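Long-range contacts in separin (Saccharomyces cerevisiae, PDB 5U1T), which is a caspase-like cysteine protease that cleaves the MCD1/SCC1 subunit of cohesin at the onset of anaphase and so allows chromosomes to segregate: residues 610-615 and 625-630; 617-622 and 653-658; 648-653 and 688-693. All coordinates share one frame; numbering follows the deposited sequence.

How the contacts relate
All three contacts join neighbouring helices of the helical part of separin. Only contact 1 pairs two that follow directly in the chain, helices 602-617 and 621-633. Contact 2 ties the turn between those two helices to the C-terminal end of helix 642-655. Contact 3 joins that helix to segment 688-693. Contacts 1 and 2 share helix 621-633, and their centres are 11 Å apart. Contacts 2 and 3 both use helix 642-655, and their segments overlap at Tyr653; their centres are 9 Å apart. The centres of contacts 1 and 3 lie 13 Å apart. Ile625 CD1 of contact 1 packs 3.6 Å from Tyr653 CE1. All three lie away from the probable catalytic Cys1497.

Contact 1: 610-615 and 625-630; sequences MLLCYL and IELSLC
Leu627 is the bump and three leucines of segment 610-615 form the hollow. Its CD2 methyl enters between Leu611, Leu612 and Leu615. Leu627 CD2 lies 3.7 Å from Leu611 CD2. Leu627 CD2 is 3.6 Å from Leu612 CD2. On the next turn, Leu615 CD1 lies 3.8 Å from Leu627 CD2. One methyl therefore touches side chains from two turns of the facing helix. Leu627 CG swings away from its own backbone N (chi1 177°), which carries the branch out across the gap. The two segments run nearly antiparallel, at 153°, and their axes come no closer than 10.9 Å. Leu612 CD2 also projects, against Leu627 CG, and Leu612 CD2 lies 3.8 Å from Ser628 OG. Ser628 OG itself is hydrogen-bonded to Ala645 O, so the polar atom facing the leucine is satisfied. No hydrogen bond joins the two segments, and the touching residues are all buried. Together the helices make an antiparallel helical hairpin. Helix 642-655 flanks it, with Tyr648 on Leu612. Leu611 packs on Leu566 of helix 557-572, and Leu615 packs on Thr582 of helix 578-590.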
loop_
_atom_site.group_PDB
_atom_site.type_symbol
_atom_site.label_atom_id
_atom_site.label_comp_id
_atom_site.label_asym_id
_atom_site.label_seq_id
_atom_site.Cartn_x
_atom_site.Cartn_y
_atom_site.Cartn_z
ATOM N N MET A 610 14.584 1.708 3.804
ATOM C CA MET A 610 14.151 1.904 2.427
ATOM C C MET A 610 14.402 0.656 1.543
ATOM O O MET A 610 13.753 0.468 0.510
ATOM C CB MET A 610 14.843 3.135 1.847
ATOM C CG MET A 610 14.189 3.761 0.641
ATOM S SD MET A 610 12.372 3.641 0.518
ATOM C CE MET A 610 11.727 4.305 2.087
ATOM N N LEU A 611 15.337 -0.193 1.969
ATOM C CA LEU A 611 15.783 -1.342 1.179
ATOM C C LEU A 611 14.865 -2.525 1.419
ATOM O O LEU A 611 14.468 -3.216 0.475
ATOM C CB LEU A 611 17.234 -1.714 1.531
ATOM C CG LEU A 611 17.871 -2.921 0.831
ATOM C CD1 LEU A 611 17.983 -2.684 -0.663
ATOM C CD2 LEU A 611 19.228 -3.227 1.419
ATOM N N LEU A 612 14.579 -2.763 2.700
ATOM C CA LEU A 612 13.600 -3.739 3.137
ATOM C C LEU A 612 12.262 -3.448 2.468
ATOM O O LEU A 612 11.633 -4.345 1.900
ATOM C CB LEU A 612 13.444 -3.710 4.653
ATOM C CG LEU A 612 14.574 -4.244 5.521
ATOM C CD1 LEU A 612 14.206 -4.112 6.968
ATOM C CD2 LEU A 612 14.866 -5.685 5.199
ATOM N N CYS A 613 11.843 -2.190 2.529
ATOM C CA CYS A 613 10.596 -1.769 1.920
ATOM C C CYS A 613 10.578 -1.931 0.398
ATOM O O CYS A 613 9.539 -2.267 -0.167
ATOM C CB CYS A 613 10.296 -0.322 2.297
ATOM S SG CYS A 613 8.962 0.479 1.398
ATOM N N TYR A 614 11.698 -1.723 -0.280
ATOM C CA TYR A 614 11.681 -1.882 -1.731
ATOM C C TYR A 614 11.825 -3.352 -2.118
ATOM O O TYR A 614 11.354 -3.758 -3.174
ATOM C CB TYR A 614 12.779 -1.061 -2.392
ATOM C CG TYR A 614 12.556 -0.699 -3.844
ATOM C CD1 TYR A 614 11.383 -0.081 -4.256
ATOM C CD2 TYR A 614 13.539 -0.934 -4.795
ATOM C CE1 TYR A 614 11.187 0.289 -5.576
ATOM C CE2 TYR A 614 13.355 -0.564 -6.122
ATOM C CZ TYR A 614 12.170 0.042 -6.503
ATOM O OH TYR A 614 11.960 0.410 -7.810
ATOM N N LEU A 615 12.493 -4.137 -1.278
ATOM C CA LEU A 615 12.557 -5.571 -1.495
ATOM C C LEU A 615 11.147 -6.174 -1.382
ATOM O O LEU A 615 10.673 -6.902 -2.255
ATOM C CB LEU A 615 13.493 -6.245 -0.488
ATOM C CG LEU A 615 15.001 -6.126 -0.689
ATOM C CD1 LEU A 615 15.693 -6.830 0.455
ATOM C CD2 LEU A 615 15.462 -6.683 -2.024
ATOM N N ILE A 625 14.345 -12.218 3.546
ATOM C CA ILE A 625 14.569 -13.087 4.708
ATOM C C ILE A 625 16.048 -13.065 5.103
ATOM O O ILE A 625 16.387 -12.952 6.281
ATOM C CB ILE A 625 14.091 -14.552 4.440
ATOM C CG1 ILE A 625 12.567 -14.577 4.343
ATOM C CG2 ILE A 625 14.498 -15.488 5.544
ATOM C CD1 ILE A 625 11.994 -15.874 3.820
ATOM N N GLU A 626 16.927 -13.142 4.115
ATOM C CA GLU A 626 18.340 -13.246 4.408
ATOM C C GLU A 626 18.885 -11.941 5.012
ATOM O O GLU A 626 19.639 -11.957 5.997
ATOM C CB GLU A 626 19.105 -13.619 3.153
ATOM C CG GLU A 626 20.583 -13.626 3.385
ATOM C CD GLU A 626 21.340 -13.630 2.093
ATOM O OE1 GLU A 626 20.671 -13.848 1.046
ATOM O OE2 GLU A 626 22.579 -13.415 2.135
ATOM N N LEU A 627 18.477 -10.822 4.416
ATOM C CA LEU A 627 18.767 -9.501 4.936
ATOM C C LEU A 627 18.265 -9.362 6.359
ATOM O O LEU A 627 19.055 -9.061 7.260
ATOM C CB LEU A 627 18.149 -8.413 4.052
ATOM C CG LEU A 627 18.319 -6.958 4.503
ATOM C CD1 LEU A 627 19.752 -6.664 4.951
ATOM C CD2 LEU A 627 17.942 -6.038 3.391
ATOM N N SER A 628 16.967 -9.566 6.565
ATOM C CA SER A 628 16.359 -9.406 7.890
ATOM C C SER A 628 17.044 -10.243 8.954
ATOM O O SER A 628 17.304 -9.764 10.060
ATOM C CB SER A 628 14.876 -9.773 7.857
ATOM O OG SER A 628 14.100 -8.656 7.475
ATOM N N LEU A 629 17.320 -11.500 8.620
ATOM C CA LEU A 629 17.971 -12.391 9.567
ATOM C C LEU A 629 19.348 -11.834 9.887
ATOM O O LEU A 629 19.751 -11.771 11.046
ATOM C CB LEU A 629 18.077 -13.817 9.019
ATOM C CG LEU A 629 16.806 -14.667 8.856
ATOM C CD1 LEU A 629 17.188 -16.066 8.436
ATOM C CD2 LEU A 629 15.958 -14.683 10.122
ATOM N N CYS A 630 20.053 -11.404 8.853
ATOM C CA CYS A 630 21.394 -10.893 9.040
ATOM C C CYS A 630 21.418 -9.641 9.949
ATOM O O CYS A 630 22.263 -9.528 10.831
ATOM C CB CYS A 630 22.020 -10.596 7.686
ATOM S SG CYS A 630 23.689 -10.008 7.853
#

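Contact 2: 617-622 and 653-658; sequences FNNFDK and YLSLYM
Ser655 and Asp621 form the one hydrogen bond of this contact. Ser655 OG donates to Asp621 OD2 over 2.8 Å. The hydroxyl does not lie in the carboxylate plane but approaches from above it, 42° out. Ser655 OG points away from its own backbone N (chi1 -172°), and this extends it toward the acid. Beside the bond, Leu656 lies along the aspartate stem. Leu656 CD1 is 3.5 Å from Asp621 CB, and Leu656 CD2 is 3.7 Å from Asp621 OD2. Asp621 thus gives one polar and one apolar surface to two consecutive residues. With alanine in place of Asp621, the Ser655 hydroxyl would probably lose its acceptor, though the touch of CB on Leu656 could remain.

Both partners sit next to helix-ending turns. Asp621 opens helix 621-633, with Phe620 as its N-cap residue. The helix start would tend to favour a charged carboxylate. Asn619, with positive phi, is the C-prime residue of the Schellman motif that ends the preceding helix. In it Phe620 N pairs with Leu615 O. A second Schellman motif, with Tyr657 (positive phi) as C-prime residue, follows Ser655. There Met658 N bonds Tyr653 O at 2.8 Å, and Tyr657 N bonds Leu654 O.

The contact therefore joins the turn between two helices to the end of a third, helix 642-655. Tyr895 OH bonds Lys622 N, and Thr903 OG1 bonds Leu656 O. Asn619 packs on helices 782-805 and 829-845, and helix 659-672 lies against Tyr653 and Leu654.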
loop_
_atom_site.group_PDB
_atom_site.type_symbol
_atom_site.label_atom_id
_atom_site.label_comp_id
_atom_site.label_asym_id
_atom_site.label_seq_id
_atom_site.Cartn_x
_atom_site.Cartn_y
_atom_site.Cartn_z
ATOM N N PHE A 617 8.181 -4.657 -1.513
ATOM C CA PHE A 617 7.263 -4.180 -2.528
ATOM C C PHE A 617 7.502 -4.883 -3.868
ATOM O O PHE A 617 6.599 -4.953 -4.700
ATOM C CB PHE A 617 7.401 -2.664 -2.642
ATOM C CG PHE A 617 6.688 -2.041 -3.817
ATOM C CD1 PHE A 617 7.337 -1.888 -5.044
ATOM C CD2 PHE A 617 5.414 -1.535 -3.677
ATOM C CE1 PHE A 617 6.710 -1.281 -6.111
ATOM C CE2 PHE A 617 4.784 -0.924 -4.740
ATOM C CZ PHE A 617 5.430 -0.809 -5.969
ATOM N N ASN A 618 8.706 -5.413 -4.075
ATOM C CA ASN A 618 9.003 -6.134 -5.314
ATOM C C ASN A 618 9.008 -7.641 -5.117
ATOM O O ASN A 618 9.356 -8.392 -6.033
ATOM C CB ASN A 618 10.334 -5.688 -5.901
ATOM C CG ASN A 618 10.219 -4.384 -6.644
ATOM O OD1 ASN A 618 10.830 -3.378 -6.265
ATOM N ND2 ASN A 618 9.418 -4.377 -7.704
ATOM N N ASN A 619 8.600 -8.058 -3.921
ATOM C CA ASN A 619 8.480 -9.459 -3.556
ATOM C C ASN A 619 9.819 -10.185 -3.748
ATOM O O ASN A 619 9.887 -11.241 -4.345
ATOM C CB ASN A 619 7.354 -10.146 -4.361
ATOM C CG ASN A 619 6.043 -9.332 -4.384
ATOM O OD1 ASN A 619 5.346 -9.211 -3.367
ATOM N ND2 ASN A 619 5.702 -8.785 -5.556
ATOM N N PHE A 620 10.896 -9.606 -3.240
ATOM C CA PHE A 620 12.198 -10.262 -3.301
ATOM C C PHE A 620 12.342 -11.057 -2.020
ATOM O O PHE A 620 13.355 -10.948 -1.330
ATOM C CB PHE A 620 13.344 -9.255 -3.428
ATOM C CG PHE A 620 13.565 -8.723 -4.813
ATOM C CD1 PHE A 620 12.528 -8.600 -5.719
ATOM C CD2 PHE A 620 14.830 -8.325 -5.211
ATOM C CE1 PHE A 620 12.754 -8.086 -6.999
ATOM C CE2 PHE A 620 15.052 -7.814 -6.486
ATOM C CZ PHE A 620 14.012 -7.696 -7.376
ATOM N N ASP A 621 11.325 -11.848 -1.705
ATOM C CA ASP A 621 11.137 -12.391 -0.365
ATOM C C ASP A 621 12.326 -13.205 0.182
ATOM O O ASP A 621 12.532 -13.264 1.397
ATOM C CB ASP A 621 9.858 -13.242 -0.341
ATOM C CG ASP A 621 8.648 -12.513 -0.948
ATOM O OD1 ASP A 621 8.496 -11.291 -0.728
ATOM O OD2 ASP A 621 7.842 -13.161 -1.660
ATOM N N LYS A 622 13.103 -13.824 -0.703
ATOM C CA LYS A 622 14.267 -14.605 -0.298
ATOM C C LYS A 622 15.347 -13.680 0.285
ATOM O O LYS A 622 15.834 -13.880 1.405
ATOM C CB LYS A 622 14.815 -15.380 -1.496
ATOM C CG LYS A 622 15.852 -16.435 -1.184
ATOM C CD LYS A 622 16.305 -17.109 -2.472
ATOM C CE LYS A 622 16.365 -18.633 -2.352
ATOM N NZ LYS A 622 17.528 -19.157 -1.532
ATOM N N TYR A 653 7.920 -14.157 5.104
ATOM C CA TYR A 653 7.423 -15.504 5.365
ATOM C C TYR A 653 6.021 -15.693 4.778
ATOM O O TYR A 653 5.755 -16.665 4.065
ATOM C CB TYR A 653 7.410 -15.790 6.864
ATOM C CG TYR A 653 8.770 -16.116 7.421
ATOM C CD1 TYR A 653 9.740 -16.699 6.620
ATOM C CD2 TYR A 653 9.087 -15.841 8.748
ATOM C CE1 TYR A 653 10.994 -17.000 7.121
ATOM C CE2 TYR A 653 10.346 -16.139 9.262
ATOM C CZ TYR A 653 11.295 -16.719 8.446
ATOM O OH TYR A 653 12.543 -17.016 8.943
ATOM N N LEU A 654 5.137 -14.744 5.073
ATOM C CA LEU A 654 3.779 -14.760 4.558
ATOM C C LEU A 654 3.751 -14.733 3.031
ATOM O O LEU A 654 3.044 -15.525 2.417
ATOM C CB LEU A 654 2.982 -13.592 5.122
ATOM C CG LEU A 654 2.737 -13.592 6.632
ATOM C CD1 LEU A 654 2.191 -12.248 7.052
ATOM C CD2 LEU A 654 1.788 -14.674 7.060
ATOM N N SER A 655 4.517 -13.853 2.401
ATOM C CA SER A 655 4.507 -13.818 0.946
ATOM C C SER A 655 4.965 -15.160 0.350
ATOM O O SER A 655 4.544 -15.545 -0.743
ATOM C CB SER A 655 5.375 -12.679 0.431
ATOM O OG SER A 655 5.242 -12.501 -0.967
ATOM N N LEU A 656 5.802 -15.891 1.074
ATOM C CA LEU A 656 6.255 -17.182 0.570
ATOM C C LEU A 656 5.414 -18.345 1.130
ATOM O O LEU A 656 5.789 -19.524 1.011
ATOM C CB LEU A 656 7.739 -17.378 0.873
ATOM C CG LEU A 656 8.584 -16.546 -0.083
ATOM C CD1 LEU A 656 10.067 -16.751 0.144
ATOM C CD2 LEU A 656 8.221 -16.807 -1.528
ATOM N N TYR A 657 4.263 -17.990 1.707
ATOM C CA TYR A 657 3.339 -18.930 2.363
ATOM C C TYR A 657 4.070 -19.877 3.321
ATOM O O TYR A 657 3.741 -21.053 3.447
ATOM C CB TYR A 657 2.509 -19.711 1.319
ATOM C CG TYR A 657 1.421 -18.854 0.686
ATOM C CD1 TYR A 657 1.684 -18.073 -0.437
ATOM C CD2 TYR A 657 0.145 -18.807 1.228
ATOM C CE1 TYR A 657 0.710 -17.296 -1.001
ATOM C CE2 TYR A 657 -0.838 -18.030 0.665
ATOM C CZ TYR A 657 -0.554 -17.272 -0.445
ATOM O OH TYR A 657 -1.544 -16.479 -0.999
ATOM N N MET A 658 5.061 -19.336 4.017
ATOM C CA MET A 658 5.707 -20.078 5.077
ATOM C C MET A 658 4.943 -19.814 6.365
ATOM O O MET A 658 5.406 -19.103 7.245
ATOM C CB MET A 658 7.170 -19.690 5.201
ATOM C CG MET A 658 7.949 -19.729 3.898
ATOM S SD MET A 658 9.702 -19.464 4.236
ATOM C CE MET A 658 10.339 -19.182 2.603
#

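Contact 3: 648-653 and 688-693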
loop_
_atom_site.group_PDB
_atom_site.type_symbol
_atom_site.label_atom_id
_atom_site.label_comp_id
_atom_site.label_asym_id
_atom_site.label_seq_id
_atom_site.Cartn_x
_atom_site.Cartn_y
_atom_site.Cartn_z
ATOM N N TYR A 648 9.442 -7.013 8.669
ATOM C CA TYR A 648 9.605 -7.319 7.249
ATOM C C TYR A 648 9.935 -8.799 7.034
ATOM O O TYR A 648 9.680 -9.344 5.956
ATOM C CB TYR A 648 10.672 -6.419 6.613
ATOM C CG TYR A 648 10.125 -5.092 6.134
ATOM C CD1 TYR A 648 9.219 -5.039 5.079
ATOM C CD2 TYR A 648 10.506 -3.890 6.734
ATOM C CE1 TYR A 648 8.710 -3.843 4.631
ATOM C CE2 TYR A 648 9.996 -2.675 6.288
ATOM C CZ TYR A 648 9.101 -2.660 5.236
ATOM O OH TYR A 648 8.582 -1.472 4.765
ATOM N N LEU A 649 10.480 -9.446 8.058
ATOM C CA LEU A 649 10.712 -10.880 8.000
ATOM C C LEU A 649 9.359 -11.617 7.996
ATOM O O LEU A 649 9.164 -12.614 7.289
ATOM C CB LEU A 649 11.580 -11.321 9.176
ATOM C CG LEU A 649 11.974 -12.788 9.320
ATOM C CD1 LEU A 649 12.644 -13.328 8.061
ATOM C CD2 LEU A 649 12.888 -12.922 10.516
ATOM N N LEU A 650 8.433 -11.091 8.794
ATOM C CA LEU A 650 7.089 -11.630 8.925
ATOM C C LEU A 650 6.351 -11.573 7.584
ATOM O O LEU A 650 5.796 -12.573 7.132
ATOM C CB LEU A 650 6.315 -10.866 10.012
ATOM C CG LEU A 650 4.908 -11.367 10.345
ATOM C CD1 LEU A 650 4.894 -12.892 10.349
ATOM C CD2 LEU A 650 4.396 -10.808 11.676
ATOM N N GLU A 651 6.367 -10.404 6.950
ATOM C CA GLU A 651 5.708 -10.218 5.672
ATOM C C GLU A 651 6.347 -11.087 4.592
ATOM O O GLU A 651 5.663 -11.531 3.680
ATOM C CB GLU A 651 5.732 -8.743 5.274
ATOM C CG GLU A 651 5.088 -7.812 6.305
ATOM C CD GLU A 651 3.559 -7.744 6.193
ATOM O OE1 GLU A 651 3.065 -6.780 5.556
ATOM O OE2 GLU A 651 2.848 -8.643 6.735
ATOM N N ALA A 652 7.641 -11.359 4.701
ATOM C CA ALA A 652 8.330 -12.186 3.713
ATOM C C ALA A 652 7.966 -13.666 3.868
ATOM O O ALA A 652 7.741 -14.353 2.878
ATOM C CB ALA A 652 9.835 -11.998 3.813
ATOM N N TYR A 653 7.920 -14.157 5.104
ATOM C CA TYR A 653 7.423 -15.504 5.365
ATOM C C TYR A 653 6.021 -15.693 4.778
ATOM O O TYR A 653 5.755 -16.665 4.065
ATOM C CB TYR A 653 7.410 -15.790 6.864
ATOM C CG TYR A 653 8.770 -16.116 7.421
ATOM C CD1 TYR A 653 9.740 -16.699 6.620
ATOM C CD2 TYR A 653 9.087 -15.841 8.748
ATOM C CE1 TYR A 653 10.994 -17.000 7.121
ATOM C CE2 TYR A 653 10.346 -16.139 9.262
ATOM C CZ TYR A 653 11.295 -16.719 8.446
ATOM O OH TYR A 653 12.543 -17.016 8.943
ATOM N N SER A 688 0.815 -3.251 11.606
ATOM C CA SER A 688 0.710 -3.471 10.181
ATOM C C SER A 688 1.062 -4.916 9.812
ATOM O O SER A 688 0.455 -5.498 8.919
ATOM C CB SER A 688 1.610 -2.492 9.431
ATOM O OG SER A 688 1.175 -2.319 8.096
ATOM N N SER A 689 2.026 -5.496 10.513
ATOM C CA SER A 689 2.507 -6.824 10.168
ATOM C C SER A 689 1.519 -7.917 10.561
ATOM O O SER A 689 1.536 -9.011 9.995
ATOM C CB SER A 689 3.853 -7.096 10.835
ATOM O OG SER A 689 3.713 -7.119 12.240
ATOM N N LEU A 690 0.675 -7.619 11.538
ATOM C CA LEU A 690 -0.240 -8.611 12.067
ATOM C C LEU A 690 -1.548 -8.691 11.301
ATOM O O LEU A 690 -2.472 -9.345 11.733
ATOM C CB LEU A 690 -0.536 -8.314 13.528
ATOM C CG LEU A 690 0.647 -8.550 14.459
ATOM C CD1 LEU A 690 0.276 -8.281 15.909
ATOM C CD2 LEU A 690 1.175 -9.974 14.281
ATOM N N ILE A 691 -1.628 -8.043 10.155
ATOM C CA ILE A 691 -2.918 -7.899 9.514
ATOM C C ILE A 691 -3.288 -9.101 8.624
ATOM O O ILE A 691 -4.431 -9.538 8.647
ATOM C CB ILE A 691 -2.963 -6.580 8.721
ATOM C CG1 ILE A 691 -3.058 -5.406 9.702
ATOM C CG2 ILE A 691 -4.137 -6.546 7.754
ATOM C CD1 ILE A 691 -3.034 -4.045 9.047
ATOM N N ASN A 692 -2.321 -9.644 7.887
ATOM C CA ASN A 692 -2.484 -10.804 6.987
ATOM C C ASN A 692 -3.477 -11.929 7.391
ATOM O O ASN A 692 -3.440 -12.400 8.524
ATOM C CB ASN A 692 -1.107 -11.424 6.789
ATOM C CG ASN A 692 -1.006 -12.235 5.528
ATOM O OD1 ASN A 692 -1.696 -13.235 5.365
ATOM N ND2 ASN A 692 -0.122 -11.823 4.632
ATOM N N VAL A 693 -4.341 -12.366 6.458
ATOM C CA VAL A 693 -5.369 -13.380 6.759
ATOM C C VAL A 693 -4.755 -14.699 7.199
ATOM O O VAL A 693 -5.233 -15.336 8.143
ATOM C CB VAL A 693 -6.315 -13.679 5.551
ATOM C CG1 VAL A 693 -7.334 -12.574 5.360
ATOM C CG2 VAL A 693 -5.540 -13.952 4.256
#
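Leu650 and Glu651 reach Ser689 by different torsions. Leu650 carries CG opposite its backbone N (chi1 -176°). Its CB heads toward the second segment, and the anti CG carries the CD2 methyl on to Ser689. Glu651 has CG beside its backbone N (chi1 -57°), and its chain then bends at chi2 (-82°). The bend brings a carboxylate to Ser689, although the CB of Glu651 does not head there.

The CD2 methyl of Leu650 does most of the apolar touching. Leu650 CD2 lies against Ser689, 3.8 Å from Ser689 CB, and at the same distance from both Ser689 OG and Ser689 O. Leu650 CD2 also meets Leu690 CD2 at 4.2 Å. Ser689 OG is hydrogen-bonded to His686 O, one turn back in its own chain. The leucine therefore packs on a hydroxyl that already has a partner. Leu650 packs further on Ala662 and Met665 of helix 659-672, which lies between the two segments in sequence. Helix 642-655 is thus joined to segment 688-693.

Glu651 OE2 lies 3.5 Å from Ser689 O. No hydrogen bond crosses between the segments. Lys741 of helix 729-752, outside both segments, supplies the link. Lys741 NZ forms a salt bridge with Glu651 OE1 and a hydrogen bond to Ser688 O. One ammonium group therefore grips an oxygen from each segment. Its positive charge probably eases the approach of the carboxylate to the carbonyl oxygens and helps keep Glu651 ionised. The polar half of this contact thus probably relies on Lys741 of a third helix, whereas the leucine half is made directly.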